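Local coordinates for periplasmic binding protein/LacI transcriptional regulator (Clostridium phytofermentans, PDB 3BRS) that probably binds a sugar between its two lobes for uptake into the cell, as in other periplasmic binding proteins of sugar transporters, at residues Q5-C10 against I62-D67; D67-A72 against A89-I94; T111-A116 against M147-G152; V136-K141 against V195-Y200. All blocks are in the same frame, centred on the assembly; numbering follows the deposited sequence.

Contact 1 of 4, residues Q5-C10 against I62-D67; sequences QYYMIC and IKRKPD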
# COMPACT_ATOMS: atom_id res chain seq x y z
N GLN A 5 25.80 -1.95 -18.70
CA GLN A 5 24.42 -2.17 -18.15
C GLN A 5 24.18 -1.33 -16.92
O GLN A 5 25.04 -1.24 -16.02
CB GLN A 5 24.24 -3.61 -17.72
CG GLN A 5 23.50 -4.51 -18.69
CD GLN A 5 23.06 -5.80 -17.97
OE1 GLN A 5 22.36 -6.66 -18.53
NE2 GLN A 5 23.47 -5.91 -16.70
N TYR A 6 22.99 -0.73 -16.88
CA TYR A 6 22.50 -0.02 -15.71
C TYR A 6 22.25 -0.95 -14.54
O TYR A 6 21.69 -2.04 -14.73
CB TYR A 6 21.25 0.72 -16.11
CG TYR A 6 21.53 1.92 -17.03
CD1 TYR A 6 20.95 1.99 -18.30
CD2 TYR A 6 22.37 2.98 -16.62
CE1 TYR A 6 21.19 3.07 -19.16
CE2 TYR A 6 22.62 4.08 -17.49
CZ TYR A 6 22.01 4.11 -18.75
OH TYR A 6 22.21 5.18 -19.60
N TYR A 7 22.69 -0.52 -13.34
CA TYR A 7 22.50 -1.27 -12.09
C TYR A 7 21.48 -0.51 -11.17
O TYR A 7 21.74 0.62 -10.74
CB TYR A 7 23.86 -1.56 -11.42
CG TYR A 7 23.89 -2.27 -10.09
CD1 TYR A 7 24.93 -1.92 -9.13
CD2 TYR A 7 22.92 -3.27 -9.75
CE1 TYR A 7 24.97 -2.49 -7.86
CE2 TYR A 7 22.95 -3.89 -8.46
CZ TYR A 7 23.99 -3.49 -7.52
OH TYR A 7 24.07 -4.08 -6.27
N MET A 8 20.34 -1.16 -10.91
CA MET A 8 19.20 -0.61 -10.15
C MET A 8 18.91 -1.51 -8.94
O MET A 8 19.01 -2.72 -9.02
CB MET A 8 17.93 -0.54 -11.00
CG MET A 8 18.00 0.32 -12.30
SD MET A 8 16.36 0.96 -12.87
CE MET A 8 16.95 1.77 -14.34
N ILE A 9 18.64 -0.93 -7.78
CA ILE A 9 18.30 -1.82 -6.64
C ILE A 9 16.93 -1.44 -6.18
O ILE A 9 16.68 -0.26 -5.91
CB ILE A 9 19.33 -1.64 -5.49
CG1 ILE A 9 20.70 -2.21 -5.90
CG2 ILE A 9 18.79 -2.31 -4.13
CD1 ILE A 9 21.87 -1.86 -4.78
N CYS A 10 16.02 -2.42 -6.14
CA CYS A 10 14.63 -2.18 -5.68
C CYS A 10 14.48 -2.51 -4.19
O CYS A 10 14.93 -3.60 -3.75
CB CYS A 10 13.65 -3.04 -6.52
SG CYS A 10 11.99 -2.69 -5.92
N ILE A 62 23.25 1.94 -1.09
CA ILE A 62 24.14 3.04 -1.46
C ILE A 62 25.59 2.58 -1.59
O ILE A 62 26.23 2.95 -2.55
CB ILE A 62 24.10 4.17 -0.43
CG1 ILE A 62 22.71 4.86 -0.42
CG2 ILE A 62 25.30 5.20 -0.65
CD1 ILE A 62 22.51 5.65 0.85
N LYS A 63 26.09 1.79 -0.65
CA LYS A 63 27.44 1.19 -0.79
C LYS A 63 27.61 0.18 -1.91
O LYS A 63 28.74 -0.10 -2.32
CB LYS A 63 27.91 0.55 0.51
CG LYS A 63 27.81 1.43 1.75
CD LYS A 63 28.95 2.40 1.88
CE LYS A 63 29.17 2.83 3.36
NZ LYS A 63 30.46 3.62 3.64
N ARG A 64 26.53 -0.36 -2.46
CA ARG A 64 26.67 -1.16 -3.69
C ARG A 64 26.86 -0.34 -4.96
O ARG A 64 27.11 -0.89 -6.00
CB ARG A 64 25.53 -2.12 -3.87
CG ARG A 64 25.52 -3.21 -2.80
CD ARG A 64 24.49 -4.30 -3.12
NE ARG A 64 24.18 -5.08 -1.90
CZ ARG A 64 23.36 -6.12 -1.92
NH1 ARG A 64 22.77 -6.47 -3.10
NH2 ARG A 64 23.12 -6.78 -0.78
N LYS A 65 26.74 1.00 -4.90
CA LYS A 65 26.99 1.92 -6.10
C LYS A 65 26.08 1.51 -7.30
O LYS A 65 26.49 1.31 -8.43
CB LYS A 65 28.49 2.09 -6.42
CG LYS A 65 29.29 2.59 -5.13
CD LYS A 65 30.67 3.09 -5.36
CE LYS A 65 31.18 4.01 -4.19
NZ LYS A 65 31.02 3.47 -2.78
N PRO A 66 24.80 1.42 -7.05
CA PRO A 66 23.82 1.29 -8.17
C PRO A 66 23.63 2.68 -8.88
O PRO A 66 24.11 3.74 -8.37
CB PRO A 66 22.57 0.89 -7.46
CG PRO A 66 22.75 1.80 -6.07
CD PRO A 66 24.19 1.62 -5.72
N ASP A 67 22.99 2.69 -10.04
CA ASP A 67 22.66 3.91 -10.72
C ASP A 67 21.36 4.50 -10.15
O ASP A 67 21.14 5.73 -10.15
CB ASP A 67 22.48 3.56 -12.20
CG ASP A 67 23.80 3.26 -12.90
OD1 ASP A 67 24.75 4.07 -12.77
OD2 ASP A 67 23.86 2.19 -13.52

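Contact 2 of 4, residues D67-A72 against A89-I94; sequences DVILLA and AGIKLI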
# COMPACT_ATOMS: atom_id res chain seq x y z
N ASP A 67 22.99 2.69 -10.04
CA ASP A 67 22.66 3.91 -10.72
C ASP A 67 21.36 4.50 -10.15
O ASP A 67 21.14 5.73 -10.15
CB ASP A 67 22.48 3.56 -12.20
CG ASP A 67 23.80 3.26 -12.90
OD1 ASP A 67 24.75 4.07 -12.77
OD2 ASP A 67 23.86 2.19 -13.52
N VAL A 68 20.50 3.62 -9.64
CA VAL A 68 19.13 3.98 -9.23
C VAL A 68 18.75 3.16 -8.03
O VAL A 68 19.09 1.98 -7.97
CB VAL A 68 18.07 3.62 -10.33
CG1 VAL A 68 16.63 3.97 -9.84
CG2 VAL A 68 18.37 4.33 -11.69
N ILE A 69 18.03 3.74 -7.09
CA ILE A 69 17.41 2.90 -6.06
C ILE A 69 15.92 3.16 -6.18
O ILE A 69 15.51 4.34 -6.25
CB ILE A 69 17.90 3.36 -4.69
CG1 ILE A 69 19.23 2.68 -4.31
CG2 ILE A 69 16.77 3.25 -3.60
CD1 ILE A 69 20.02 3.50 -3.14
N LEU A 70 15.10 2.11 -6.24
CA LEU A 70 13.63 2.30 -6.20
C LEU A 70 13.16 1.98 -4.78
O LEU A 70 13.50 0.92 -4.27
CB LEU A 70 12.89 1.36 -7.17
CG LEU A 70 13.32 1.48 -8.62
CD1 LEU A 70 14.61 0.72 -8.86
CD2 LEU A 70 12.22 0.86 -9.35
N LEU A 71 12.31 2.81 -4.16
CA LEU A 71 12.18 2.65 -2.75
C LEU A 71 10.75 2.80 -2.42
O LEU A 71 10.16 3.80 -2.85
CB LEU A 71 13.03 3.72 -2.03
CG LEU A 71 12.79 3.87 -0.53
CD1 LEU A 71 13.12 2.57 0.26
CD2 LEU A 71 13.60 5.09 -0.03
N ALA A 72 10.20 1.83 -1.67
CA ALA A 72 8.83 2.00 -1.10
C ALA A 72 9.10 2.33 0.36
O ALA A 72 9.70 1.53 1.07
CB ALA A 72 7.97 0.76 -1.30
N ALA A 89 25.02 10.51 -2.98
CA ALA A 89 25.86 9.41 -3.40
C ALA A 89 25.83 9.41 -4.91
O ALA A 89 26.47 8.56 -5.54
CB ALA A 89 25.36 8.03 -2.81
N GLY A 90 25.10 10.32 -5.53
CA GLY A 90 25.09 10.23 -7.04
C GLY A 90 24.11 9.23 -7.65
O GLY A 90 24.13 8.91 -8.85
N ILE A 91 23.21 8.77 -6.79
CA ILE A 91 22.15 7.80 -7.18
C ILE A 91 20.76 8.46 -7.40
O ILE A 91 20.31 9.31 -6.60
CB ILE A 91 22.02 6.66 -6.08
CG1 ILE A 91 23.40 5.99 -5.88
CG2 ILE A 91 21.09 5.59 -6.55
CD1 ILE A 91 23.53 5.22 -4.57
N LYS A 92 20.08 8.02 -8.46
CA LYS A 92 18.71 8.42 -8.76
C LYS A 92 17.73 7.75 -7.77
O LYS A 92 17.87 6.56 -7.47
CB LYS A 92 18.41 7.93 -10.21
CG LYS A 92 19.25 8.56 -11.32
CD LYS A 92 18.76 9.98 -11.58
CE LYS A 92 19.84 11.04 -11.42
NZ LYS A 92 20.77 11.00 -12.56
N LEU A 93 16.74 8.49 -7.26
CA LEU A 93 15.75 7.91 -6.42
C LEU A 93 14.41 7.91 -7.15
O LEU A 93 13.89 8.99 -7.44
CB LEU A 93 15.64 8.69 -5.11
CG LEU A 93 14.60 8.28 -4.09
CD1 LEU A 93 14.68 6.77 -3.72
CD2 LEU A 93 14.81 9.12 -2.90
N ILE A 94 13.85 6.73 -7.39
CA ILE A 94 12.40 6.55 -7.70
C ILE A 94 11.66 6.11 -6.47
O ILE A 94 12.03 5.13 -5.79
CB ILE A 94 12.15 5.44 -8.81
CG1 ILE A 94 12.98 5.72 -9.98
CG2 ILE A 94 10.63 5.28 -9.27
CD1 ILE A 94 12.97 7.14 -10.33
O HOH W 1 22.77 7.83 -10.97

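Contact 3 of 4, residues T111-A116 against M147-G152; sequences TDNIQA and MDREEG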
# COMPACT_ATOMS: atom_id res chain seq x y z
N THR A 111 -0.31 4.59 -6.55
CA THR A 111 -1.77 4.82 -6.69
C THR A 111 -2.10 6.18 -6.09
O THR A 111 -1.43 6.63 -5.14
CB THR A 111 -2.52 3.69 -5.89
OG1 THR A 111 -1.98 2.44 -6.32
CG2 THR A 111 -4.02 3.65 -6.12
N ASP A 112 -3.16 6.82 -6.57
CA ASP A 112 -3.81 7.89 -5.80
C ASP A 112 -4.52 7.21 -4.61
O ASP A 112 -5.64 6.61 -4.77
CB ASP A 112 -4.77 8.70 -6.70
CG ASP A 112 -5.28 10.00 -6.05
OD1 ASP A 112 -5.17 10.18 -4.83
OD2 ASP A 112 -5.82 10.87 -6.76
N ASN A 113 -3.90 7.28 -3.42
CA ASN A 113 -4.43 6.54 -2.21
C ASN A 113 -5.57 7.27 -1.56
O ASN A 113 -6.57 6.66 -1.04
CB ASN A 113 -3.30 6.07 -1.27
CG ASN A 113 -2.45 4.96 -1.93
OD1 ASN A 113 -2.93 3.84 -2.05
ND2 ASN A 113 -1.31 5.30 -2.48
N ILE A 114 -5.53 8.58 -1.73
CA ILE A 114 -6.60 9.42 -1.23
C ILE A 114 -7.82 9.07 -2.02
O ILE A 114 -8.86 8.74 -1.46
CB ILE A 114 -6.27 10.91 -1.20
CG1 ILE A 114 -5.14 11.17 -0.20
CG2 ILE A 114 -7.49 11.69 -0.57
CD1 ILE A 114 -4.41 12.53 -0.35
N GLN A 115 -7.75 9.13 -3.32
CA GLN A 115 -8.95 8.76 -4.09
C GLN A 115 -9.39 7.34 -3.91
O GLN A 115 -10.57 7.08 -3.88
CB GLN A 115 -8.81 9.10 -5.56
CG GLN A 115 -8.99 10.61 -5.90
CD GLN A 115 -10.42 11.14 -5.77
OE1 GLN A 115 -11.42 10.42 -5.96
NE2 GLN A 115 -10.52 12.44 -5.46
N ALA A 116 -8.44 6.39 -3.80
CA ALA A 116 -8.86 5.04 -3.36
C ALA A 116 -9.72 4.99 -2.04
O ALA A 116 -10.78 4.37 -2.07
CB ALA A 116 -7.70 4.09 -3.30
N MET A 147 -1.96 6.37 5.71
CA MET A 147 -2.45 7.71 5.97
C MET A 147 -3.35 8.19 4.91
O MET A 147 -4.32 8.82 5.22
CB MET A 147 -1.30 8.73 6.15
CG MET A 147 -0.06 8.24 7.04
SD MET A 147 1.45 9.30 7.30
CE MET A 147 0.68 10.88 7.16
N ASP A 148 -2.97 8.04 3.63
CA ASP A 148 -3.75 8.60 2.52
C ASP A 148 -5.11 7.86 2.39
O ASP A 148 -6.12 8.44 2.18
CB ASP A 148 -2.99 8.55 1.15
CG ASP A 148 -1.86 9.60 1.02
OD1 ASP A 148 -1.65 10.41 1.94
OD2 ASP A 148 -1.13 9.60 0.01
N ARG A 149 -5.08 6.55 2.56
CA ARG A 149 -6.26 5.68 2.57
C ARG A 149 -7.30 5.98 3.64
O ARG A 149 -8.52 6.03 3.34
CB ARG A 149 -5.81 4.23 2.64
CG ARG A 149 -5.25 3.80 1.24
CD ARG A 149 -4.80 2.39 1.19
NE ARG A 149 -3.83 2.24 0.11
CZ ARG A 149 -3.07 1.15 -0.04
NH1 ARG A 149 -3.20 0.07 0.80
NH2 ARG A 149 -2.17 1.15 -1.01
N GLU A 150 -6.82 6.25 4.88
CA GLU A 150 -7.70 6.53 5.99
C GLU A 150 -8.29 7.96 5.84
O GLU A 150 -9.44 8.18 6.13
CB GLU A 150 -6.92 6.39 7.32
CG GLU A 150 -7.70 6.88 8.54
CD GLU A 150 -6.83 6.74 9.75
OE1 GLU A 150 -6.02 5.78 9.75
OE2 GLU A 150 -6.90 7.56 10.67
N GLU A 151 -7.48 8.90 5.38
CA GLU A 151 -7.93 10.28 5.02
C GLU A 151 -8.94 10.30 3.94
O GLU A 151 -10.06 10.88 4.09
CB GLU A 151 -6.71 11.10 4.57
CG GLU A 151 -7.00 12.57 4.20
CD GLU A 151 -5.80 13.24 3.47
OE1 GLU A 151 -4.60 12.83 3.74
OE2 GLU A 151 -6.04 14.18 2.65
N GLY A 152 -8.61 9.61 2.84
CA GLY A 152 -9.60 9.31 1.78
C GLY A 152 -10.87 8.76 2.29
O GLY A 152 -11.92 9.29 2.01
O HOH W 2 -2.31 9.07 -2.26
O HOH W 3 0.19 7.49 -0.91

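Contact 4 of 4, residues V136-K141 against V195-Y200; sequences VISFVK and VGLNQY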
# COMPACT_ATOMS: atom_id res chain seq x y z
N VAL A 136 -12.73 -0.08 11.28
CA VAL A 136 -11.61 -0.10 10.33
C VAL A 136 -10.37 -0.86 10.80
O VAL A 136 -9.84 -0.67 11.92
CB VAL A 136 -11.12 1.32 10.02
CG1 VAL A 136 -10.11 1.39 8.87
CG2 VAL A 136 -12.31 2.23 9.72
N ILE A 137 -9.88 -1.72 9.92
CA ILE A 137 -8.57 -2.33 10.10
C ILE A 137 -7.61 -1.70 9.09
O ILE A 137 -7.70 -1.90 7.78
CB ILE A 137 -8.54 -3.87 9.92
CG1 ILE A 137 -9.57 -4.59 10.79
CG2 ILE A 137 -7.08 -4.40 10.28
CD1 ILE A 137 -9.51 -4.14 12.35
N SER A 138 -6.68 -0.94 9.68
CA SER A 138 -5.55 -0.38 8.97
C SER A 138 -4.31 -1.25 9.17
O SER A 138 -4.34 -2.29 9.86
CB SER A 138 -5.28 1.05 9.35
OG SER A 138 -4.47 1.63 8.33
N PHE A 139 -3.25 -0.83 8.51
CA PHE A 139 -2.01 -1.53 8.50
C PHE A 139 -0.92 -0.72 9.26
O PHE A 139 -0.91 -0.70 10.52
CB PHE A 139 -1.61 -1.96 7.08
CG PHE A 139 -1.64 -0.89 5.99
CD1 PHE A 139 -2.87 -0.39 5.49
CD2 PHE A 139 -0.48 -0.56 5.30
CE1 PHE A 139 -2.95 0.58 4.42
CE2 PHE A 139 -0.50 0.37 4.21
CZ PHE A 139 -1.76 0.94 3.72
N VAL A 140 -0.07 0.03 8.55
CA VAL A 140 1.13 0.63 9.26
C VAL A 140 0.85 2.06 9.33
O VAL A 140 0.91 2.71 8.32
CB VAL A 140 2.54 0.40 8.58
CG1 VAL A 140 3.71 1.15 9.43
CG2 VAL A 140 2.84 -1.04 8.60
N LYS A 141 0.47 2.53 10.52
CA LYS A 141 -0.08 3.86 10.73
C LYS A 141 0.76 4.98 10.13
O LYS A 141 0.24 6.03 9.67
CB LYS A 141 -0.24 4.15 12.25
CG LYS A 141 -0.80 5.55 12.51
CD LYS A 141 -1.40 5.70 13.85
CE LYS A 141 -1.98 7.08 13.91
NZ LYS A 141 -3.24 6.92 14.70
N VAL A 195 -14.00 -2.20 7.36
CA VAL A 195 -13.10 -1.74 6.24
C VAL A 195 -11.68 -2.24 6.43
O VAL A 195 -11.06 -1.99 7.47
CB VAL A 195 -13.12 -0.21 6.15
CG1 VAL A 195 -12.38 0.27 4.93
CG2 VAL A 195 -14.55 0.27 6.11
N GLY A 196 -11.12 -2.94 5.46
CA GLY A 196 -9.67 -3.32 5.52
C GLY A 196 -8.94 -2.47 4.50
O GLY A 196 -9.30 -2.46 3.31
N LEU A 197 -7.87 -1.77 4.92
CA LEU A 197 -7.20 -0.75 4.04
C LEU A 197 -6.03 -1.34 3.15
O LEU A 197 -5.41 -0.69 2.29
CB LEU A 197 -6.76 0.47 4.89
CG LEU A 197 -7.97 1.38 5.31
CD1 LEU A 197 -7.34 2.66 6.01
CD2 LEU A 197 -8.85 1.64 4.04
N ASN A 198 -5.70 -2.57 3.40
CA ASN A 198 -4.79 -3.28 2.51
C ASN A 198 -5.06 -4.78 2.50
O ASN A 198 -5.93 -5.22 3.21
CB ASN A 198 -3.32 -2.92 2.83
CG ASN A 198 -2.75 -3.72 3.97
OD1 ASN A 198 -3.45 -4.11 4.93
ND2 ASN A 198 -1.46 -3.96 3.89
N GLN A 199 -4.31 -5.59 1.79
CA GLN A 199 -4.70 -7.01 1.74
C GLN A 199 -4.62 -7.76 3.08
O GLN A 199 -5.56 -8.47 3.45
CB GLN A 199 -3.89 -7.71 0.67
CG GLN A 199 -4.19 -9.14 0.41
CD GLN A 199 -3.02 -9.79 -0.32
OE1 GLN A 199 -2.22 -9.10 -0.98
NE2 GLN A 199 -2.91 -11.11 -0.21
N TYR A 200 -3.49 -7.61 3.83
CA TYR A 200 -3.35 -8.14 5.19
C TYR A 200 -4.51 -7.89 6.07
O TYR A 200 -4.94 -8.78 6.80
CB TYR A 200 -2.07 -7.58 5.88
CG TYR A 200 -0.79 -7.94 5.14
CD1 TYR A 200 -0.24 -7.07 4.20
CD2 TYR A 200 -0.15 -9.13 5.38
CE1 TYR A 200 1.00 -7.34 3.52
CE2 TYR A 200 1.06 -9.47 4.72
CZ TYR A 200 1.66 -8.55 3.82
OH TYR A 200 2.85 -8.88 3.17

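Contact 1 of 4, residues Q5-C10 against I62-D67
Tyr7 and Pro66 mark the place where the two backbones come together, with their CA atoms 4.9 Å apart and the touching parts running 116° apart. Lys65, with its positive phi, turns the chain out of helix 51-63. Tyr7 N then donates to Asp67 OD2 at 3.0 Å, almost straight and on the anti side of the carboxylate; Asp67 N faces Tyr7 O in return, at a modelled distance too short (2.5 Å) to be taken literally. The same OD2 lies at the edge of the Tyr6 ring, 3.5 Å from Tyr6 CD2, with the carboxylate turned nearly perpendicular to the ring.

The Tyr7 ring leaves its strand with CG anti to the backbone N (chi1 177°), and this brings it over Pro66. Pro66 CB makes a CH-pi contact with one ring face, 4.2 Å from the centroid and offset toward the rim, while Arg64 O approaches the edge, 3.3 Å from Tyr7 CE1. The Tyr7 hydroxyl rests against Arg64 CD, but its hydrogen bond goes to Glu41, which also takes the Arg64 salt bridge. Farther along, Ile9 CD1 packs on Pro66 CB at 3.9 Å and touches Arg64 CB. This is the helix-to-strand return of a beta-alpha-beta crossover in a Rossmann-like lobe: helix 51-63 links strand 39-42 to strand 68-71, with strand 7-11 between them in the sheet.

Contact 2 of 4, residues D67-A72 against A89-I94
The flat element where Ile69 meets Leu93 is the sheet itself: Ile69, Leu71 and Leu93 stand on one face, Val68, Leu70, Lys92 and Ile94 on the other. On the first face Leu93 CG is anti to its backbone N (chi1 177°), which carries Leu93 CD1 across to the neighbouring strand, 3.9 Å from Leu71 CB and also against Ile69 CG2. Ile91, just ahead of the strand, puts its CG2 branch next to the backbone, 3.6 Å from Ile69 N, and its CD1 meets Ile69 CD1. On the second face Leu70 and Ile94 lie side by side and point the same way, Leu70 CG 4.1 Å from Ile94 CB. Val68 reaches both neighbours, CG1 against Ile94 CG1 and CG2 against Lys92 CB.

At the facing edges the register is parallel, Val68 with Lys92, Ile69 with Leu93 and Leu70 with Ile94. The strands are those of the beta-alpha-beta unit 68-71, 80-83, 92-96, adjacent in the middle of this lobe's parallel sheet. Ile69 N donates to Lys92 O at 2.8 Å and Leu71 N to Ile94 O at 2.8 Å; in return Ile94 N donates to Ile69 O at 3.1 Å and Lys92 N to Asp67 O at 3.0 Å. Asp67 O also accepts from a water that bridges to Gly90 O. Helix 246-262 covers Lys92 and Ile94 through Leu260; helix 51-63 brings Ala61 to Ile69 and Ile58 to Leu71.

Contact 3 of 4, residues T111-A116 against M147-G152
Asn113 and Arg149 make the direct polar link between the two helices. Arg149 grips Asn113 OD1 side-on with two nitrogens, NE at 2.8 Å and NH2 at 3.0 Å; the oxygen lies in the guanidinium plane, while both donors come from the same face of the amide, well above its plane. The extended Arg149 chain, straight from CG to NE, brings the group to this point. Within its own segment Asp112, the N-cap of helix 113-127, accepts from Gln115 N.

Water carries the second link. One water accepts from Asn113 N and donates to Asp148 OD2 at 2.6 Å; another joins Asn113 ND2 to the same OD2, which also forms a salt bridge with Lys144.

Carbon contacts fill in the rest. Asn113 CB and Asp148 CB are 3.5 Å apart, Ile114 CG1 lies 3.6 Å from Asp148 CB, and Ile114 CD1 reaches the Glu151 carboxylate. The helices draw close at Gly152, whose CA makes a CA-H...O contact with Ile114 O at 3.4 Å.

Asn113 OD1 thus faces a guanidinium and ND2, through water, a carboxylate, which probably fixes which way round the amide sits; its backbone N-H reaches the same carboxylate through the other water.

Contact 4 of 4, residues V136-K141 against V195-Y200
Ile137 uses both of its backbone polar groups across this parallel pair: Ile137 N donates to Val195 O at 2.7 Å, and Ile137 O accepts from Leu197 N at 2.9 Å. Gly196 CA adds a CA-H...O contact to Ile137 O at 3.3 Å. On the other edge of the strand, Val136 and Ser138 pair by backbone hydrogen bonds with strand 164-169 and the residue after it (Ala166, Tyr168, Cys170). Past the strand end, Leu197 O takes a hydrogen bond from Arg149 NH1, and Asn198, the N-cap of helix 199-211, caps a backbone N further on and accepts from Ser201 OG through its OD1.

The capping amide is stacked on the Phe139 ring, their planes 10° apart, with Asn198 CG 3.6 Å from Phe139 CG. Asn198 CB makes a CH-pi contact over the same ring, 3.9 Å from its centroid. Phe139 CG sits between its own N and carbonyl carbon (chi1 50°), which lays the ring against the Asn198 amide. Leu197 CB meets the ring at its edge, 3.8 Å from Phe139 CE1, and Leu197 CG packs on Val136 CG1.

Strand 133-138 lies between 164-169 and 191-196 in this lobe's sheet; Ile137 packs on helix 174-187, and helix 144-157 lies against Phe139 and Asn198 through Arg149.

Contacts 1 and 2 belong to one lobe, sharing Asp67 and adjoining strands of its parallel sheet; contacts 3 and 4 lie together around the other sheet and its helix 144-157, their centres about 12 Å apart and joined through Arg149. Contacts 2 and 4 are buried and built alike, from parallel strand pairing with apolar side chains, though 4 ends in an aromatic-amide stack at a helix start. Contacts 1 and 3 are partly buried and rely more on polar side chains: a carboxylate meeting backbone in 1, a guanidinium, an amide and waters in 3. Contacts 1 and 3 lie on opposite sides of the chain's centre, their own centres about 31 Å apart.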